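Local coordinates for protein LAIR1 ecotodomain from MGD21 antibody (Homo sapiens, PDB 7JZK) that is the immunoglobulin-type LAIR1 ectodomain carried as an insertion in an antibody and binds the variable V2 domain of a Plasmodium RIFIN, at residues 9-14 and 23-28; 30-35 and 78-83. One frame throughout, in Å; residues are numbered along the deposited sequence.

Contact 1: residues 9-14 and 23-28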
loop_
_atom_site.group_PDB
_atom_site.type_symbol
_atom_site.label_atom_id
_atom_site.label_comp_id
_atom_site.label_asym_id
_atom_site.label_seq_id
_atom_site.Cartn_x
_atom_site.Cartn_y
_atom_site.Cartn_z
ATOM N N SER A 9 3.886 -11.264 -18.356
ATOM C CA SER A 9 4.666 -12.468 -18.623
ATOM C C SER A 9 5.680 -12.634 -17.500
ATOM O O SER A 9 5.967 -11.690 -16.770
ATOM C CB SER A 9 5.372 -12.421 -19.994
ATOM O OG SER A 9 5.776 -11.097 -20.336
ATOM N N ALA A 10 6.219 -13.848 -17.361
ATOM C CA ALA A 10 7.221 -14.151 -16.348
ATOM C C ALA A 10 8.440 -14.789 -16.989
ATOM O O ALA A 10 8.312 -15.684 -17.829
ATOM C CB ALA A 10 6.671 -15.099 -15.275
ATOM N N GLU A 11 9.621 -14.336 -16.564
ATOM C CA GLU A 11 10.893 -14.823 -17.073
ATOM C C GLU A 11 11.758 -15.266 -15.900
ATOM O O GLU A 11 11.958 -14.486 -14.948
ATOM C CB GLU A 11 11.600 -13.718 -17.866
ATOM C CG GLU A 11 10.667 -12.947 -18.803
ATOM C CD GLU A 11 11.339 -11.754 -19.449
ATOM O OE1 GLU A 11 10.732 -11.147 -20.364
ATOM O OE2 GLU A 11 12.470 -11.416 -19.041
ATOM N N PRO A 12 12.345 -16.466 -15.945
ATOM C CA PRO A 12 12.348 -17.387 -17.088
ATOM C C PRO A 12 11.080 -18.219 -17.252
ATOM O O PRO A 12 11.076 -19.054 -18.145
ATOM C CB PRO A 12 13.529 -18.310 -16.783
ATOM C CG PRO A 12 13.570 -18.355 -15.251
ATOM C CD PRO A 12 13.115 -16.992 -14.795
ATOM N N GLY A 13 10.071 -18.069 -16.401
ATOM C CA GLY A 13 8.888 -18.892 -16.556
ATOM C C GLY A 13 7.967 -18.810 -15.356
ATOM O O GLY A 13 8.181 -18.035 -14.426
ATOM N N THR A 14 6.891 -19.592 -15.430
ATOM C CA THR A 14 5.912 -19.649 -14.354
ATOM C C THR A 14 6.306 -20.594 -13.228
ATOM O O THR A 14 5.721 -20.512 -12.140
ATOM C CB THR A 14 4.550 -20.073 -14.883
ATOM O OG1 THR A 14 4.692 -21.309 -15.597
ATOM C CG2 THR A 14 4.007 -18.993 -15.784
ATOM N N THR A 23 11.062 -12.676 -12.901
ATOM C CA THR A 23 10.727 -11.304 -13.270
ATOM C C THR A 23 9.392 -11.254 -14.006
ATOM O O THR A 23 9.211 -11.927 -15.028
ATOM C CB THR A 23 11.816 -10.674 -14.144
ATOM O OG1 THR A 23 13.104 -10.966 -13.587
ATOM C CG2 THR A 23 11.622 -9.161 -14.196
ATOM N N PHE A 24 8.476 -10.429 -13.503
ATOM C CA PHE A 24 7.208 -10.173 -14.168
ATOM C C PHE A 24 7.389 -8.966 -15.066
ATOM O O PHE A 24 7.810 -7.903 -14.603
ATOM C CB PHE A 24 6.100 -9.906 -13.145
ATOM C CG PHE A 24 5.824 -11.067 -12.247
ATOM C CD1 PHE A 24 6.400 -11.139 -10.999
ATOM C CD2 PHE A 24 5.033 -12.109 -12.676
ATOM C CE1 PHE A 24 6.177 -12.218 -10.179
ATOM C CE2 PHE A 24 4.791 -13.186 -11.862
ATOM C CZ PHE A 24 5.374 -13.245 -10.610
ATOM N N VAL A 25 7.043 -9.133 -16.337
ATOM C CA VAL A 25 7.151 -8.102 -17.366
ATOM C C VAL A 25 5.742 -7.691 -17.761
ATOM O O VAL A 25 4.941 -8.523 -18.216
ATOM C CB VAL A 25 7.941 -8.591 -18.592
ATOM C CG1 VAL A 25 8.171 -7.442 -19.569
ATOM C CG2 VAL A 25 9.267 -9.226 -18.164
ATOM N N CYS A 26 5.435 -6.423 -17.531
ATOM C CA CYS A 26 4.153 -5.828 -17.859
ATOM C C CYS A 26 4.312 -4.982 -19.112
ATOM O O CYS A 26 5.199 -4.121 -19.173
ATOM C CB CYS A 26 3.660 -4.967 -16.701
ATOM S SG CYS A 26 3.259 -5.888 -15.238
ATOM N N ARG A 27 3.481 -5.240 -20.113
ATOM C CA ARG A 27 3.565 -4.526 -21.381
ATOM C C ARG A 27 2.257 -3.833 -21.691
ATOM O O ARG A 27 1.177 -4.411 -21.520
ATOM C CB ARG A 27 3.966 -5.446 -22.519
ATOM C CG ARG A 27 5.457 -5.706 -22.521
ATOM C CD ARG A 27 5.892 -6.421 -23.768
ATOM N NE ARG A 27 6.851 -7.495 -23.502
ATOM C CZ ARG A 27 6.573 -8.653 -22.907
ATOM N NH1 ARG A 27 7.538 -9.549 -22.732
ATOM N NH2 ARG A 27 5.345 -8.919 -22.469
ATOM N N GLY A 28 2.387 -2.582 -22.128
ATOM C CA GLY A 28 1.278 -1.775 -22.567
ATOM C C GLY A 28 1.662 -0.868 -23.731
ATOM O O GLY A 28 2.655 -1.094 -24.449
#
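Ser9 and Val25 face each other as an antiparallel hydrogen-bonded pair, each giving its N-H to the other's carbonyl: Ser9 N to Val25 O at 2.9 Å, and Val25 N to Ser9 O at 2.8 Å and nearly straight (169°). Two residues on, Glu11 and Thr23 repeat the pair of hydrogen bonds, Glu11 N to Thr23 O and Thr23 N to Glu11 O both at 2.9 Å, so the ladder satisfies the backbone groups of both pairs. Ala10 and Phe24 form the non-hydrogen-bonded pair between them and turn to the other face, towards Leu93. The ladder joins the edge strand 7-11 to strand 22-28 in one sheet of an immunoglobulin sandwich, and Cys26 of the latter carries the disulfide to Cys78. On the face of Ser9, Glu11 and Val25, the hydroxyl of Ser9 accepts a bond from Arg27, OG lying 3.1 Å from NH2 and 21° out of the guanidinium plane; NH1 adds a weak bond, and OG itself gives a weak one to Val25 O (3.4 Å). A chi1 of 34°, with OG between the backbone N and the carbonyl carbon, brings it to both partners. Val25 divides its branches, CG1 lying over one guanidinium face and CG2 touching Glu11 OE1 at 3.3 Å. The Glu11 carboxylate stays beyond salt-bridge range of Arg27 (OE1 to NH1 4.3 Å) and pairs instead with Arg62 of strand 58-65 through OE2.

Contact 2: residues 30-35 and 78-83; sequences VGVQTF and CIYYKS
Val32 presses against Tyr80 from the loop leading into strand 34-38, its two methyls lying along one side of the aromatic side chain, one at its root and one at the ring. CG1 meets Tyr80 CB at 3.7 Å, and CG2 lies 3.8 Å from CD2. Next to Val32, the same CB rests over one face of the Phe35 ring, 4.1 Å from the centroid, a CH-pi contact displaced toward the rim, and fills the angle between valine and ring. Tyr80 CG lies between the backbone N and the carbonyl carbon (chi1 66°), and the ring directs its edge toward that face, giving an offset edge-to-face pair with planes at 63°. Phe35 CE2 also reaches the CB of Cys78. Across the backbone, Gln33 and Thr34 both face Tyr81 in a classic beta bulge: Gln33 N bonds to Tyr81 O, and Tyr81 N to Thr34 O at 2.9 Å. Gln33 runs alongside Tyr81, its amide plane almost perpendicular to the phenol and OE1 at the ring edge. The bent chain of Lys82 lies against the loop, with CG 3.2 Å from Gly31 O. The Phe35 ring packs inward on Ala61 and Phe63 of strand 58-65 in the opposing sheet, whereas Tyr81 packs on Trp86 and bonds through OH to the backbone N of Phe105 of the Rifin chain; strand 74-82 itself lies between strands 34-38 and 85-97.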
loop_
_atom_site.group_PDB
_atom_site.type_symbol
_atom_site.label_atom_id
_atom_site.label_comp_id
_atom_site.label_asym_id
_atom_site.label_seq_id
_atom_site.Cartn_x
_atom_site.Cartn_y
_atom_site.Cartn_z
ATOM N N VAL A 30 2.581 2.933 -25.623
ATOM C CA VAL A 30 3.576 3.972 -25.366
ATOM C C VAL A 30 2.969 5.047 -24.492
ATOM O O VAL A 30 1.785 5.378 -24.618
ATOM C CB VAL A 30 4.116 4.547 -26.689
ATOM C CG1 VAL A 30 4.682 5.966 -26.497
ATOM C CG2 VAL A 30 5.188 3.628 -27.268
ATOM N N GLY A 31 3.776 5.591 -23.587
ATOM C CA GLY A 31 3.311 6.658 -22.740
ATOM C C GLY A 31 2.706 6.223 -21.431
ATOM O O GLY A 31 2.022 7.029 -20.788
ATOM N N VAL A 32 2.922 4.973 -21.010
ATOM C CA VAL A 32 2.428 4.564 -19.704
ATOM C C VAL A 32 3.091 5.434 -18.649
ATOM O O VAL A 32 4.320 5.564 -18.613
ATOM C CB VAL A 32 2.723 3.079 -19.442
ATOM C CG1 VAL A 32 2.398 2.738 -17.996
ATOM C CG2 VAL A 32 1.944 2.190 -20.384
ATOM N N GLN A 33 2.280 6.049 -17.792
ATOM C CA GLN A 33 2.847 6.779 -16.666
ATOM C C GLN A 33 3.254 5.828 -15.558
ATOM O O GLN A 33 4.399 5.853 -15.100
ATOM C CB GLN A 33 1.843 7.785 -16.138
ATOM C CG GLN A 33 1.255 8.638 -17.213
ATOM C CD GLN A 33 0.414 9.724 -16.630
ATOM O OE1 GLN A 33 0.550 10.068 -15.447
ATOM N NE2 GLN A 33 -0.483 10.268 -17.439
ATOM N N THR A 34 2.345 4.939 -15.161
ATOM C CA THR A 34 2.633 4.026 -14.072
ATOM C C THR A 34 2.141 2.630 -14.428
ATOM O O THR A 34 1.029 2.462 -14.936
ATOM C CB THR A 34 1.950 4.474 -12.773
ATOM O OG1 THR A 34 2.126 5.880 -12.586
ATOM C CG2 THR A 34 2.609 3.812 -11.629
ATOM N N PHE A 35 2.966 1.636 -14.129
ATOM C CA PHE A 35 2.558 0.241 -14.129
ATOM C C PHE A 35 2.346 -0.205 -12.688
ATOM O O PHE A 35 3.190 0.070 -11.829
ATOM C CB PHE A 35 3.632 -0.634 -14.761
ATOM C CG PHE A 35 3.295 -1.092 -16.119
ATOM C CD1 PHE A 35 4.005 -0.630 -17.210
ATOM C CD2 PHE A 35 2.232 -1.942 -16.319
ATOM C CE1 PHE A 35 3.677 -1.046 -18.490
ATOM C CE2 PHE A 35 1.896 -2.359 -17.572
ATOM C CZ PHE A 35 2.621 -1.916 -18.668
ATOM N N CYS A 78 -1.228 -7.200 -14.370
ATOM C CA CYS A 78 -0.769 -5.839 -14.601
ATOM C C CYS A 78 -1.938 -4.906 -14.851
ATOM O O CYS A 78 -3.014 -5.307 -15.310
ATOM C CB CYS A 78 0.205 -5.737 -15.784
ATOM S SG CYS A 78 1.582 -6.921 -15.766
ATOM N N ILE A 79 -1.715 -3.647 -14.511
ATOM C CA ILE A 79 -2.642 -2.593 -14.881
ATOM C C ILE A 79 -1.811 -1.332 -15.025
ATOM O O ILE A 79 -0.807 -1.153 -14.340
ATOM C CB ILE A 79 -3.780 -2.446 -13.845
ATOM C CG1 ILE A 79 -4.837 -1.446 -14.314
ATOM C CG2 ILE A 79 -3.232 -2.040 -12.511
ATOM C CD1 ILE A 79 -5.979 -1.327 -13.355
ATOM N N TYR A 80 -2.183 -0.475 -15.955
ATOM C CA TYR A 80 -1.369 0.705 -16.147
ATOM C C TYR A 80 -2.263 1.925 -16.152
ATOM O O TYR A 80 -3.481 1.835 -16.336
ATOM C CB TYR A 80 -0.533 0.637 -17.426
ATOM C CG TYR A 80 -1.326 0.636 -18.704
ATOM C CD1 TYR A 80 -1.646 -0.556 -19.333
ATOM C CD2 TYR A 80 -1.729 1.826 -19.305
ATOM C CE1 TYR A 80 -2.349 -0.571 -20.491
ATOM C CE2 TYR A 80 -2.443 1.819 -20.460
ATOM C CZ TYR A 80 -2.755 0.621 -21.056
ATOM O OH TYR A 80 -3.474 0.608 -22.238
ATOM N N TYR A 81 -1.636 3.061 -15.896
ATOM C CA TYR A 81 -2.320 4.341 -15.827
ATOM C C TYR A 81 -1.833 5.219 -16.964
ATOM O O TYR A 81 -0.634 5.428 -17.112
ATOM C CB TYR A 81 -2.075 5.024 -14.469
ATOM C CG TYR A 81 -2.971 6.231 -14.204
ATOM C CD1 TYR A 81 -4.263 6.077 -13.752
ATOM C CD2 TYR A 81 -2.522 7.531 -14.414
ATOM C CE1 TYR A 81 -5.089 7.186 -13.532
ATOM C CE2 TYR A 81 -3.350 8.636 -14.188
ATOM C CZ TYR A 81 -4.618 8.454 -13.745
ATOM O OH TYR A 81 -5.414 9.544 -13.504
ATOM N N LYS A 82 -2.758 5.710 -17.776
ATOM C CA LYS A 82 -2.389 6.563 -18.899
ATOM C C LYS A 82 -3.559 7.453 -19.281
ATOM O O LYS A 82 -4.707 7.015 -19.254
ATOM C CB LYS A 82 -1.901 5.650 -20.034
ATOM C CG LYS A 82 -1.050 6.231 -21.134
ATOM C CD LYS A 82 -1.775 6.535 -22.428
ATOM C CE LYS A 82 -0.932 5.924 -23.557
ATOM N NZ LYS A 82 -1.586 5.725 -24.882
ATOM N N SER A 83 -3.255 8.711 -19.595
ATOM C CA SER A 83 -4.258 9.704 -19.974
ATOM C C SER A 83 -5.394 9.789 -18.947
ATOM O O SER A 83 -6.575 9.690 -19.274
ATOM C CB SER A 83 -4.783 9.411 -21.380
ATOM O OG SER A 83 -3.736 8.945 -22.221
#

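In the fold
Contact 1 belongs to one sheet of the immunoglobulin sandwich and contact 2 to the other, their centres about 16 Å apart. The disulfide between Cys26 and Cys78, SG to SG 2.0 Å, ties strand 22-28 to strand 74-82 and bridges the sheets directly. Beside it the Phe35 ring packs between the two sheets, its CE2 3.3 Å from Cys26 CB and its CZ 3.5 Å from Gly28 N. Strands 22-28 and 34-38 are successive in the chain, so the link from contact 1 to contact 2 crosses from sheet to sheet. The Rifin chain touches contact 2, at Ile79 and Tyr81, but neither segment of contact 1.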